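Local coordinates for protein leucyl-tRNA synthetase subunit alpha (Aquifex aeolicus, PDB 3PZ5) that attaches leucine to its cognate tRNA and, through the CP1 editing domain of this fragment, probably hydrolyses wrongly charged tRNA, at residues V148-E153 with G167-S172; V28-P33 with A124-P129; T40-A45 with I108-A113; V53-G58 with V93-Y98; I14-E19 with V97-P102. The protein carries 1 engineered substitution. All blocks are in the same frame, centred on the assembly; numbering follows the deposited sequence.

Interaction 1: V148-E153 with G167-S172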
# COMPACT_ATOMS: atom_id res chain seq x y z
N VAL A 148 9.63 -9.95 0.97
CA VAL A 148 10.94 -9.30 0.95
C VAL A 148 11.35 -9.00 -0.49
O VAL A 148 11.35 -9.89 -1.35
CB VAL A 148 12.03 -10.17 1.64
CG1 VAL A 148 13.38 -9.46 1.63
CG2 VAL A 148 11.61 -10.52 3.06
N VAL A 149 11.68 -7.73 -0.75
CA VAL A 149 12.15 -7.31 -2.07
C VAL A 149 13.46 -6.53 -2.02
O VAL A 149 14.18 -6.48 -3.02
CB VAL A 149 11.09 -6.53 -2.88
CG1 VAL A 149 10.03 -7.48 -3.41
CG2 VAL A 149 10.47 -5.41 -2.06
N VAL A 150 13.74 -5.91 -0.88
CA VAL A 150 15.04 -5.29 -0.62
C VAL A 150 15.77 -6.11 0.45
O VAL A 150 15.65 -5.85 1.65
CB VAL A 150 14.91 -3.78 -0.20
CG1 VAL A 150 16.27 -3.18 0.15
CG2 VAL A 150 14.26 -2.96 -1.31
N LYS A 151 16.50 -7.12 -0.00
CA LYS A 151 17.29 -7.98 0.87
C LYS A 151 18.47 -7.20 1.45
O LYS A 151 19.24 -6.60 0.70
CB LYS A 151 17.80 -9.20 0.09
CG LYS A 151 18.51 -10.29 0.92
CD LYS A 151 17.53 -11.10 1.75
CE LYS A 151 18.23 -12.16 2.58
NZ LYS A 151 18.50 -13.39 1.78
N PRO A 152 18.60 -7.18 2.79
CA PRO A 152 19.80 -6.61 3.41
C PRO A 152 20.97 -7.58 3.27
O PRO A 152 20.77 -8.77 3.05
CB PRO A 152 19.40 -6.47 4.88
CG PRO A 152 18.34 -7.50 5.09
CD PRO A 152 17.60 -7.59 3.79
N GLU A 153 22.18 -7.05 3.41
CA GLU A 153 23.38 -7.88 3.33
C GLU A 153 23.53 -8.76 4.58
O GLU A 153 23.83 -9.95 4.47
CB GLU A 153 24.62 -7.01 3.10
CG GLU A 153 25.84 -7.76 2.56
CD GLU A 153 25.58 -8.45 1.23
OE1 GLU A 153 24.90 -7.86 0.36
OE2 GLU A 153 26.08 -9.59 1.05
N GLY A 167 19.64 -2.02 0.42
CA GLY A 167 20.00 -3.40 0.12
C GLY A 167 20.06 -3.71 -1.36
O GLY A 167 20.41 -2.85 -2.17
N THR A 168 19.73 -4.95 -1.69
CA THR A 168 19.80 -5.45 -3.06
C THR A 168 18.50 -6.17 -3.38
O THR A 168 18.02 -6.98 -2.59
CB THR A 168 21.02 -6.38 -3.25
OG1 THR A 168 22.20 -5.59 -3.36
CG2 THR A 168 20.88 -7.22 -4.51
N LEU A 169 17.93 -5.87 -4.54
CA LEU A 169 16.59 -6.33 -4.88
C LEU A 169 16.50 -7.84 -5.08
O LEU A 169 17.39 -8.45 -5.66
CB LEU A 169 16.03 -5.57 -6.08
CG LEU A 169 15.18 -4.35 -5.71
CD1 LEU A 169 16.02 -3.24 -5.07
CD2 LEU A 169 14.40 -3.80 -6.90
N VAL A 170 15.43 -8.42 -4.53
CA VAL A 170 15.06 -9.82 -4.73
C VAL A 170 13.56 -9.87 -5.04
O VAL A 170 12.85 -8.88 -4.86
CB VAL A 170 15.38 -10.73 -3.50
CG1 VAL A 170 16.89 -10.81 -3.25
CG2 VAL A 170 14.65 -10.25 -2.24
N ASN A 171 13.08 -11.02 -5.53
CA ASN A 171 11.67 -11.19 -5.90
C ASN A 171 11.10 -10.01 -6.70
O ASN A 171 9.95 -9.62 -6.50
CB ASN A 171 10.82 -11.46 -4.65
CG ASN A 171 11.28 -12.69 -3.90
OD1 ASN A 171 11.52 -13.74 -4.49
ND2 ASN A 171 11.39 -12.57 -2.58
N SER A 172 11.91 -9.47 -7.61
CA SER A 172 11.59 -8.23 -8.30
C SER A 172 11.78 -8.30 -9.81
O SER A 172 12.27 -7.35 -10.42
CB SER A 172 12.42 -7.07 -7.73
OG SER A 172 11.98 -6.73 -6.42

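Interaction 2: V28-P33 with A124-P129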
# COMPACT_ATOMS: atom_id res chain seq x y z
N VAL A 28 -0.75 6.51 -5.86
CA VAL A 28 -0.10 6.39 -4.57
C VAL A 28 1.23 7.11 -4.63
O VAL A 28 1.99 6.94 -5.58
CB VAL A 28 0.09 4.89 -4.21
CG1 VAL A 28 1.26 4.70 -3.27
CG2 VAL A 28 -1.19 4.31 -3.63
N PHE A 29 1.51 7.94 -3.62
CA PHE A 29 2.83 8.53 -3.49
C PHE A 29 3.70 7.69 -2.57
O PHE A 29 3.26 7.25 -1.50
CB PHE A 29 2.75 9.97 -2.97
CG PHE A 29 4.11 10.58 -2.69
CD1 PHE A 29 4.85 11.17 -3.70
CD2 PHE A 29 4.64 10.54 -1.40
CE1 PHE A 29 6.11 11.71 -3.44
CE2 PHE A 29 5.89 11.09 -1.13
CZ PHE A 29 6.63 11.68 -2.15
N THR A 30 4.94 7.48 -2.99
CA THR A 30 5.91 6.73 -2.20
C THR A 30 7.31 7.32 -2.35
O THR A 30 7.67 7.82 -3.41
CB THR A 30 5.93 5.22 -2.57
OG1 THR A 30 6.93 4.54 -1.80
CG2 THR A 30 6.20 5.00 -4.05
N THR A 31 8.09 7.25 -1.27
CA THR A 31 9.51 7.60 -1.32
C THR A 31 10.36 6.35 -1.55
O THR A 31 11.59 6.41 -1.56
CB THR A 31 9.98 8.31 -0.02
OG1 THR A 31 9.68 7.48 1.11
CG2 THR A 31 9.30 9.67 0.14
N ARG A 32 9.68 5.21 -1.74
CA ARG A 32 10.35 3.93 -1.91
C ARG A 32 9.82 3.15 -3.12
O ARG A 32 9.25 2.07 -2.95
CB ARG A 32 10.22 3.07 -0.64
CG ARG A 32 10.84 3.66 0.63
CD ARG A 32 12.37 3.73 0.57
NE ARG A 32 12.98 2.47 0.16
CZ ARG A 32 13.24 1.44 0.96
NH1 ARG A 32 12.95 1.50 2.26
NH2 ARG A 32 13.80 0.34 0.47
N PRO A 33 10.01 3.69 -4.35
CA PRO A 33 9.53 2.96 -5.53
C PRO A 33 10.30 1.65 -5.75
O PRO A 33 9.82 0.77 -6.46
CB PRO A 33 9.76 3.94 -6.68
CG PRO A 33 10.84 4.84 -6.20
CD PRO A 33 10.66 4.96 -4.72
N ALA A 124 -3.39 7.93 0.04
CA ALA A 124 -3.46 6.52 -0.31
C ALA A 124 -2.04 6.00 -0.44
O ALA A 124 -1.18 6.68 -1.01
CB ALA A 124 -4.20 6.34 -1.60
N ILE A 125 -1.79 4.81 0.10
CA ILE A 125 -0.44 4.23 0.08
C ILE A 125 -0.42 2.79 -0.42
O ILE A 125 -1.41 2.06 -0.34
CB ILE A 125 0.27 4.32 1.45
CG1 ILE A 125 -0.49 3.52 2.52
CG2 ILE A 125 0.47 5.78 1.87
CD1 ILE A 125 0.39 3.09 3.67
N MET A 126 0.73 2.39 -0.96
CA MET A 126 1.00 0.98 -1.22
C MET A 126 1.69 0.43 0.02
O MET A 126 2.51 1.11 0.63
CB MET A 126 1.86 0.79 -2.48
CG MET A 126 3.30 1.25 -2.36
SD MET A 126 4.29 0.90 -3.83
CE MET A 126 5.93 1.24 -3.19
N CYS A 127 1.36 -0.80 0.39
CA CYS A 127 1.87 -1.33 1.65
C CYS A 127 2.91 -2.42 1.47
O CYS A 127 2.65 -3.46 0.85
CB CYS A 127 0.73 -1.80 2.53
SG CYS A 127 -0.41 -0.47 2.90
N VAL A 128 4.09 -2.14 2.01
CA VAL A 128 5.23 -3.04 1.93
C VAL A 128 5.65 -3.37 3.36
O VAL A 128 6.53 -2.71 3.92
CB VAL A 128 6.39 -2.41 1.10
CG1 VAL A 128 7.58 -3.36 1.01
CG2 VAL A 128 5.90 -2.03 -0.30
N PRO A 129 5.00 -4.38 3.96
CA PRO A 129 5.23 -4.76 5.36
C PRO A 129 6.68 -5.15 5.65
O PRO A 129 7.17 -4.86 6.75
CB PRO A 129 4.31 -5.98 5.54
CG PRO A 129 3.26 -5.81 4.51
CD PRO A 129 3.95 -5.20 3.34
O HOH W 1 0.09 9.02 -0.91
O HOH W 2 3.09 4.32 -0.56

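Interaction 3: T40-A45 with I108-A113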
# COMPACT_ATOMS: atom_id res chain seq x y z
N THR A 40 1.92 -5.75 -1.01
CA THR A 40 1.02 -6.88 -0.80
C THR A 40 -0.43 -6.46 -0.54
O THR A 40 -1.33 -7.30 -0.49
CB THR A 40 1.51 -7.80 0.36
OG1 THR A 40 1.69 -7.02 1.55
CG2 THR A 40 2.83 -8.46 -0.01
N PHE A 41 -0.64 -5.16 -0.36
CA PHE A 41 -1.97 -4.57 -0.23
C PHE A 41 -1.91 -3.05 -0.34
O PHE A 41 -0.83 -2.45 -0.27
CB PHE A 41 -2.69 -5.01 1.07
CG PHE A 41 -1.97 -4.64 2.35
CD1 PHE A 41 -0.86 -5.37 2.80
CD2 PHE A 41 -2.44 -3.60 3.15
CE1 PHE A 41 -0.22 -5.04 4.00
CE2 PHE A 41 -1.81 -3.27 4.36
CZ PHE A 41 -0.69 -4.00 4.78
N VAL A 42 -3.08 -2.45 -0.55
CA VAL A 42 -3.22 -1.00 -0.70
C VAL A 42 -4.11 -0.46 0.40
O VAL A 42 -5.16 -1.05 0.71
CB VAL A 42 -3.82 -0.64 -2.09
CG1 VAL A 42 -4.05 0.87 -2.22
CG2 VAL A 42 -2.92 -1.14 -3.22
N VAL A 43 -3.70 0.66 1.00
CA VAL A 43 -4.47 1.29 2.08
C VAL A 43 -4.86 2.73 1.75
O VAL A 43 -4.00 3.57 1.45
CB VAL A 43 -3.73 1.21 3.44
CG1 VAL A 43 -4.36 2.15 4.46
CG2 VAL A 43 -3.75 -0.20 3.97
N LEU A 44 -6.16 3.01 1.82
CA LEU A 44 -6.70 4.36 1.66
C LEU A 44 -7.00 4.99 3.02
O LEU A 44 -7.47 4.30 3.93
CB LEU A 44 -7.99 4.35 0.83
CG LEU A 44 -8.06 3.68 -0.54
CD1 LEU A 44 -9.47 3.84 -1.12
CD2 LEU A 44 -7.02 4.23 -1.50
N ALA A 45 -6.75 6.28 3.14
CA ALA A 45 -7.14 7.02 4.34
C ALA A 45 -8.65 6.94 4.51
O ALA A 45 -9.37 6.82 3.52
CB ALA A 45 -6.70 8.47 4.23
N ILE A 108 -3.87 -7.28 -5.44
CA ILE A 108 -3.66 -7.09 -4.01
C ILE A 108 -4.89 -6.41 -3.39
O ILE A 108 -5.50 -5.54 -4.02
CB ILE A 108 -2.33 -6.34 -3.68
CG1 ILE A 108 -2.25 -4.98 -4.39
CG2 ILE A 108 -1.11 -7.21 -4.04
CD1 ILE A 108 -1.05 -4.12 -3.97
N PRO A 109 -5.27 -6.83 -2.17
CA PRO A 109 -6.49 -6.32 -1.55
C PRO A 109 -6.41 -4.84 -1.18
O PRO A 109 -5.33 -4.35 -0.80
CB PRO A 109 -6.63 -7.18 -0.28
CG PRO A 109 -5.24 -7.61 0.03
CD PRO A 109 -4.57 -7.79 -1.30
N VAL A 110 -7.53 -4.14 -1.31
CA VAL A 110 -7.62 -2.73 -0.90
C VAL A 110 -8.29 -2.63 0.47
O VAL A 110 -9.36 -3.18 0.70
CB VAL A 110 -8.37 -1.85 -1.94
CG1 VAL A 110 -8.27 -0.38 -1.56
CG2 VAL A 110 -7.81 -2.07 -3.33
N TRP A 111 -7.63 -1.91 1.37
CA TRP A 111 -8.12 -1.68 2.72
C TRP A 111 -8.17 -0.19 3.03
O TRP A 111 -7.56 0.62 2.33
CB TRP A 111 -7.19 -2.34 3.74
CG TRP A 111 -7.33 -3.81 3.85
CD1 TRP A 111 -7.00 -4.75 2.91
CD2 TRP A 111 -7.82 -4.53 4.99
NE1 TRP A 111 -7.27 -6.01 3.39
CE2 TRP A 111 -7.77 -5.90 4.67
CE3 TRP A 111 -8.30 -4.15 6.25
CZ2 TRP A 111 -8.18 -6.90 5.56
CZ3 TRP A 111 -8.71 -5.14 7.14
CH2 TRP A 111 -8.65 -6.50 6.79
N SER A 112 -8.90 0.17 4.08
CA SER A 112 -8.83 1.50 4.67
C SER A 112 -8.37 1.36 6.11
O SER A 112 -8.78 0.43 6.81
CB SER A 112 -10.18 2.21 4.59
OG SER A 112 -10.04 3.59 4.88
N ALA A 113 -7.51 2.27 6.57
CA ALA A 113 -6.90 2.14 7.90
C ALA A 113 -6.65 3.46 8.59
O ALA A 113 -6.43 4.49 7.94
CB ALA A 113 -5.61 1.34 7.82

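Interaction 4: V53-G58 with V93-Y98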
# COMPACT_ATOMS: atom_id res chain seq x y z
N VAL A 53 -16.87 4.53 -2.32
CA VAL A 53 -17.09 4.08 -3.70
C VAL A 53 -16.73 2.59 -3.87
O VAL A 53 -17.54 1.79 -4.36
CB VAL A 53 -16.27 4.92 -4.70
CG1 VAL A 53 -16.45 4.41 -6.12
CG2 VAL A 53 -16.67 6.39 -4.60
N LEU A 54 -15.51 2.24 -3.47
CA LEU A 54 -15.04 0.86 -3.58
C LEU A 54 -15.78 -0.07 -2.62
O LEU A 54 -16.07 -1.22 -2.97
CB LEU A 54 -13.52 0.79 -3.35
CG LEU A 54 -12.65 1.60 -4.32
CD1 LEU A 54 -11.18 1.47 -3.95
CD2 LEU A 54 -12.89 1.18 -5.78
N ALA A 55 -16.11 0.44 -1.44
CA ALA A 55 -16.87 -0.31 -0.44
C ALA A 55 -18.24 -0.77 -0.95
O ALA A 55 -18.65 -1.89 -0.67
CB ALA A 55 -17.03 0.49 0.84
N CYS A 56 -18.93 0.10 -1.68
CA CYS A 56 -20.24 -0.27 -2.22
C CYS A 56 -20.11 -1.34 -3.30
O CYS A 56 -20.87 -2.32 -3.30
CB CYS A 56 -21.01 0.94 -2.74
SG CYS A 56 -22.76 0.55 -3.01
N ILE A 57 -19.15 -1.14 -4.20
CA ILE A 57 -18.79 -2.14 -5.21
C ILE A 57 -18.44 -3.47 -4.54
O ILE A 57 -18.93 -4.53 -4.96
CB ILE A 57 -17.64 -1.63 -6.12
CG1 ILE A 57 -18.16 -0.53 -7.06
CG2 ILE A 57 -17.05 -2.77 -6.95
CD1 ILE A 57 -17.08 0.36 -7.65
N GLY A 58 -17.63 -3.41 -3.49
CA GLY A 58 -17.29 -4.59 -2.69
C GLY A 58 -18.51 -5.35 -2.21
O GLY A 58 -18.59 -6.57 -2.40
N VAL A 93 -10.47 -1.70 7.77
CA VAL A 93 -11.54 -2.49 7.15
C VAL A 93 -11.23 -2.86 5.69
O VAL A 93 -10.69 -2.04 4.93
CB VAL A 93 -12.92 -1.76 7.22
CG1 VAL A 93 -13.47 -1.77 8.64
CG2 VAL A 93 -12.82 -0.33 6.68
N PHE A 94 -11.56 -4.09 5.32
CA PHE A 94 -11.38 -4.59 3.95
C PHE A 94 -12.48 -4.05 3.06
O PHE A 94 -13.66 -4.11 3.41
CB PHE A 94 -11.36 -6.12 3.96
CG PHE A 94 -11.33 -6.75 2.58
CD1 PHE A 94 -10.29 -6.50 1.70
CD2 PHE A 94 -12.34 -7.63 2.19
CE1 PHE A 94 -10.26 -7.10 0.43
CE2 PHE A 94 -12.32 -8.23 0.93
CZ PHE A 94 -11.28 -7.97 0.05
N LEU A 95 -12.10 -3.51 1.90
CA LEU A 95 -13.05 -2.82 1.01
C LEU A 95 -13.78 -3.71 0.01
O LEU A 95 -14.75 -3.27 -0.62
CB LEU A 95 -12.38 -1.63 0.30
CG LEU A 95 -11.97 -0.45 1.18
CD1 LEU A 95 -11.35 0.66 0.35
CD2 LEU A 95 -13.13 0.10 2.01
N GLY A 96 -13.34 -4.96 -0.14
CA GLY A 96 -14.02 -5.92 -1.00
C GLY A 96 -13.51 -5.95 -2.43
O GLY A 96 -14.06 -6.66 -3.27
N VAL A 97 -12.46 -5.18 -2.69
CA VAL A 97 -11.90 -5.09 -4.03
C VAL A 97 -10.38 -5.30 -4.02
O VAL A 97 -9.72 -5.18 -2.97
CB VAL A 97 -12.23 -3.72 -4.71
CG1 VAL A 97 -13.73 -3.57 -4.94
CG2 VAL A 97 -11.68 -2.54 -3.90
N TYR A 98 -9.84 -5.60 -5.20
CA TYR A 98 -8.41 -5.77 -5.40
C TYR A 98 -7.88 -4.79 -6.43
O TYR A 98 -8.57 -4.43 -7.38
CB TYR A 98 -8.09 -7.21 -5.81
CG TYR A 98 -8.53 -8.22 -4.78
CD1 TYR A 98 -9.84 -8.71 -4.76
CD2 TYR A 98 -7.64 -8.66 -3.79
CE1 TYR A 98 -10.25 -9.63 -3.80
CE2 TYR A 98 -8.05 -9.58 -2.83
CZ TYR A 98 -9.35 -10.06 -2.84
OH TYR A 98 -9.76 -10.96 -1.89

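Interaction 5: I14-E19 with V97-P102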
# COMPACT_ATOMS: atom_id res chain seq x y z
N ILE A 14 2.68 6.18 -8.14
CA ILE A 14 2.50 4.86 -8.74
C ILE A 14 1.00 4.55 -8.86
O ILE A 14 0.23 4.80 -7.93
CB ILE A 14 3.23 3.77 -7.91
CG1 ILE A 14 4.71 4.15 -7.72
CG2 ILE A 14 3.11 2.41 -8.59
CD1 ILE A 14 5.59 3.08 -7.06
N ARG A 15 0.61 4.00 -10.01
CA ARG A 15 -0.80 3.82 -10.34
C ARG A 15 -1.29 2.38 -10.20
O ARG A 15 -0.72 1.45 -10.78
CB ARG A 15 -1.07 4.35 -11.76
CG ARG A 15 -2.54 4.41 -12.17
CD ARG A 15 -2.77 5.36 -13.34
NE ARG A 15 -2.52 6.75 -12.98
CZ ARG A 15 -2.71 7.80 -13.78
NH1 ARG A 15 -3.17 7.63 -15.02
NH2 ARG A 15 -2.44 9.02 -13.34
N PHE A 16 -2.36 2.20 -9.43
CA PHE A 16 -2.91 0.88 -9.15
C PHE A 16 -4.34 0.79 -9.65
O PHE A 16 -5.27 1.33 -9.04
CB PHE A 16 -2.89 0.60 -7.64
CG PHE A 16 -1.51 0.32 -7.09
CD1 PHE A 16 -0.60 1.35 -6.88
CD2 PHE A 16 -1.14 -0.98 -6.76
CE1 PHE A 16 0.67 1.09 -6.36
CE2 PHE A 16 0.13 -1.25 -6.24
CZ PHE A 16 1.04 -0.21 -6.05
N TYR A 17 -4.53 0.09 -10.77
CA TYR A 17 -5.86 -0.12 -11.31
C TYR A 17 -6.62 -1.14 -10.49
O TYR A 17 -6.10 -2.21 -10.18
CB TYR A 17 -5.79 -0.52 -12.79
CG TYR A 17 -5.57 0.67 -13.69
CD1 TYR A 17 -6.65 1.35 -14.25
CD2 TYR A 17 -4.28 1.14 -13.96
CE1 TYR A 17 -6.46 2.45 -15.07
CE2 TYR A 17 -4.08 2.24 -14.78
CZ TYR A 17 -5.17 2.90 -15.33
OH TYR A 17 -4.97 3.99 -16.14
N VAL A 18 -7.85 -0.78 -10.14
CA VAL A 18 -8.74 -1.64 -9.37
C VAL A 18 -9.44 -2.64 -10.29
O VAL A 18 -9.97 -2.25 -11.33
CB VAL A 18 -9.78 -0.80 -8.60
CG1 VAL A 18 -10.57 -1.65 -7.61
CG2 VAL A 18 -9.11 0.36 -7.88
N GLU A 19 -9.43 -3.91 -9.91
CA GLU A 19 -9.97 -4.98 -10.75
C GLU A 19 -11.49 -5.10 -10.68
O GLU A 19 -12.04 -5.99 -10.02
CB GLU A 19 -9.27 -6.31 -10.45
CG GLU A 19 -7.89 -6.41 -11.10
CD GLU A 19 -7.00 -7.49 -10.50
OE1 GLU A 19 -7.49 -8.62 -10.25
OE2 GLU A 19 -5.80 -7.21 -10.30
N VAL A 97 -12.46 -5.18 -2.69
CA VAL A 97 -11.90 -5.09 -4.03
C VAL A 97 -10.38 -5.30 -4.02
O VAL A 97 -9.72 -5.18 -2.97
CB VAL A 97 -12.23 -3.72 -4.71
CG1 VAL A 97 -13.73 -3.57 -4.94
CG2 VAL A 97 -11.68 -2.54 -3.90
N TYR A 98 -9.84 -5.60 -5.20
CA TYR A 98 -8.41 -5.77 -5.40
C TYR A 98 -7.88 -4.79 -6.43
O TYR A 98 -8.57 -4.43 -7.38
CB TYR A 98 -8.09 -7.21 -5.81
CG TYR A 98 -8.53 -8.22 -4.78
CD1 TYR A 98 -9.84 -8.71 -4.76
CD2 TYR A 98 -7.64 -8.66 -3.79
CE1 TYR A 98 -10.25 -9.63 -3.80
CE2 TYR A 98 -8.05 -9.58 -2.83
CZ TYR A 98 -9.35 -10.06 -2.84
OH TYR A 98 -9.76 -10.96 -1.89
N ALA A 99 -6.65 -4.33 -6.22
CA ALA A 99 -5.95 -3.51 -7.20
C ALA A 99 -4.81 -4.30 -7.81
O ALA A 99 -4.31 -5.26 -7.22
CB ALA A 99 -5.44 -2.24 -6.56
N THR A 100 -4.39 -3.91 -9.01
CA THR A 100 -3.32 -4.59 -9.71
C THR A 100 -2.00 -3.89 -9.45
O THR A 100 -1.84 -2.71 -9.76
CB THR A 100 -3.59 -4.61 -11.23
OG1 THR A 100 -4.92 -5.09 -11.47
CG2 THR A 100 -2.59 -5.51 -11.95
N ASN A 101 -1.06 -4.62 -8.86
CA ASN A 101 0.30 -4.14 -8.70
C ASN A 101 0.89 -3.94 -10.10
O ASN A 101 1.04 -4.91 -10.85
CB ASN A 101 1.11 -5.16 -7.88
CG ASN A 101 2.51 -4.68 -7.54
OD1 ASN A 101 3.25 -4.20 -8.40
ND2 ASN A 101 2.89 -4.85 -6.28
N PRO A 102 1.20 -2.69 -10.48
CA PRO A 102 1.67 -2.40 -11.85
C PRO A 102 2.99 -3.08 -12.21
O PRO A 102 3.23 -3.35 -13.39
CB PRO A 102 1.84 -0.87 -11.85
CG PRO A 102 1.99 -0.51 -10.42
CD PRO A 102 1.11 -1.46 -9.67
O HOH W 3 -2.08 -1.10 -11.96
O HOH W 4 -11.41 -6.85 -7.14

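Interaction 1: V148-E153 with G167-S172
Val150 and Lys151 pair with Leu169 and Thr168 in a small two-stranded antiparallel sheet, separate from the main barrel of the editing domain. Thr168 N gives a bond to Lys151 O at 2.9 Å, while the return bond from Lys151 N to Thr168 O is weak. Just beyond the pair, Val170 N gives one to Val149 O at 2.8 Å.

Asn171 extends the pairing with its side chain. Its CB lies 3.7 Å from Val148 O and its CG just behind. CG sits beside the backbone N (chi1 -59°), which turns the amide toward the other segment. At the tip, ND2 donates to Val148 O at 2.9 Å, nearly along the C=O axis and within the plane of the amide.

Val170 CG2 also rests on Val148 O, while its CG1 meets Lys151 CB. On the opposite face Leu169 and Val150 reach Ser180 of helix 180-193. With Ser172 replaced by alanine, Val170 O would probably lose its hydroxyl partner and Val149 part of its cover. That hydroxyl, OG of Ser172, is 2.8 Å from Val170 O and 3.7 Å from Val149 CB.

Interaction 2: V28-P33 with A124-P129
In the barrel of the editing domain, Val28 and Met126 pack where strands 25-30 and 124-127, not paired with each other, come together. Their short segments cross at 63°, and no direct hydrogen bond joins them. Two waters do that work instead. Water 1 accepts from Phe29 N and donates to Ala124 O at 2.7 Å. Water 2 donates to Phe29 O and accepts from Met126 N.

Val28 packs directly on the other strand. Its two methyls lie along the backbone of that strand. CG1 touches Met126 N at 3.3 Å, and CG2 lies against Ala124 O at 3.5 Å, with the Ala124 methyl further off.

Met126 covers the other end. Its CG lies between the backbone N and the carbonyl carbon (chi1 70°), and the chain beyond is extended. This carries CE to the turn after strand 25-30. There CE meets Arg32 O at 3.4 Å and Thr30 OG1 at 3.7 Å. Thr30 OG1 also accepts from Arg32 N at 2.8 Å, which makes an ST turn. Arg32 turns its guanidinium group to Asp34 in a salt bridge.

The Thr-Arg-Pro-Asp-Thr sequence that starts in this turn corresponds to the threonine-rich region known from leucyl-tRNA synthetases. As in related enzymes, it probably lines the editing pocket.

Interaction 3: T40-A45 with I108-A113
A parallel strand pair in the barrel of the editing domain sets Val42, Val43 and Leu44 beside Val110, Trp111 and Ser112. Three strong backbone bonds join them. Val42 N donates to Pro109 O. Trp111 N donates to Val42 O at 2.7 Å, and Leu44 N to Trp111 O at 2.8 Å.

Leu44 O is gripped twice. Ser112 OG donates to it at 2.8 Å from above the carbonyl plane, and Ala113 N adds a weak bond. The Ser112 hydroxyl is placed there by its first torsion, with OG opposite the backbone N (chi1 -167°). The side chain of Ser112 and the amide of Ala113 thus share one acceptor.

On one face Val42 CG2 meets Ile108 CD1 at 3.6 Å, the two side chains crossing at about a right angle. Leu44 CG lies 4.2 Å from Val110 CG1 on the same face. On the other face Val43 spreads its methyls over two residues. CG1 touches Ala113 CB at 3.7 Å, and CG2 meets Trp111 CB. Phe41 CB rests on Pro109 CG and on Pro109 O.

Strand 124-127 flanks strand 41-44 in antiparallel fashion, and strand 92-100 flanks strand 107-113. Helix 50-60 covers Leu44 through Leu50, Val51 and Leu54, while Phe94 and Tyr142 bring their rings to the Trp111 indole.

Interaction 4: V53-G58 with V93-Y98
Leu54 and Val97 meet where helix 50-60 packs on the barrel of the editing domain. The helix lies against the corner at which strand 92-100 bends. No hydrogen bond crosses the contact.

Leu54 CB touches Val97 CG2 at 3.8 Å, and Leu54 CD1 is close to the same methyl. The two side chains cross at about a right angle. Val97 CG1 sits opposite the carbonyl carbon (chi1 -64°), which sends it to the next turn of the helix. There it meets Ile57 CG2 at 4.0 Å. One valine therefore fits between two helix residues. On the other side of the corner, Leu95 CD2 lies 4.1 Å from Ala55 CB, and Leu95 CD1 is near Leu54 CB.

Two glycines let the backbones come close. The CA atoms of Gly58 and Gly96 are 3.9 Å apart. A side chain on Gly58 would run into Leu95 O, and one on Gly96 would run into Gly58. Gly96 also has a positive phi of 92°, which helps the strand turn.

Further out, the Phe94 ring covers Gly96 N with one face. Asn63 gives a weak bond to Gly96 O. Val110 packs behind both Leu95 and Val97, and Val69 of helix 66-78 lies on Ala55. At the helix glycine, Gly58 CA directs a C-H at Leu95 O, with the carbon 3.5 Å from the oxygen.

Interaction 5: I14-E19 with V97-P102
Tyr17 and Glu19 form the direct backbone bonds to the 97-102 segment. Thr100 N donates to Tyr17 O at 2.7 Å. Glu19 N donates to Tyr98 O in a nearly straight bond of the same length. Between these bonds, the backbones of Val18 and Ala99 come close, with their CA atoms 4.0 Å apart.

Waters continue the pairing at both ends. Water 3 accepts from Tyr17 N and donates to Arg15 O and Thr100 O. Water 4 links Tyr98 N to Glu19 O.

One polar bond joins side chains. Thr100 OG1 donates to Glu19 OE2 at 2.6 Å; OE2 accepts with its anti lone pair, away from the other carboxylate oxygen. The Glu19 chain is extended beyond CG, which lets it reach across to the threonine. The Lys107 side chain also touches Glu19.

The two strands are antiparallel neighbours in the barrel of the editing domain. Strand 25-30 continues the sheet beyond 12-18, and strand 107-113 continues it beyond 92-100.

The apolar contacts centre on Phe16 and Pro102. Pro102 CD sits over one face of the Phe16 ring, 3.7 Å from its centroid, in a CH-pi contact. Phe16 CB meets the Ala99 methyl at 4.0 Å. Replacing Phe16 by alanine is likely to leave Pro102 CD without the ring face it covers and open a gap there. Pro102 CG meets Ile14 CG2 at 3.6 Å, crossing it at about a right angle. Val18 CG1 lies 3.9 Å from Val97 CB.

In the fold
Interactions 2, 3, 4 and 5 all reach one barrel sheet, while interaction 1 lies to one side. Interactions 2 and 3 share a seam, where Cys127 N is 2.8 Å from Phe41 O. Interaction 3 joins interaction 5 in the same way, with Ile108 N 2.7 Å from Ala99 O. Interactions 4 and 5 share Val97 and Tyr98 on strand 92-100. Interaction 2 meets interaction 5 again through Met126 and Phe16, near where strands 25-30 and 124-127 of the curled sheet come together. Interaction 1 touches interaction 2 where Val150 packs on Arg32, beside the probable editing pocket. Interactions 1 and 4 lie farthest apart, their centres about 31 Å from each other.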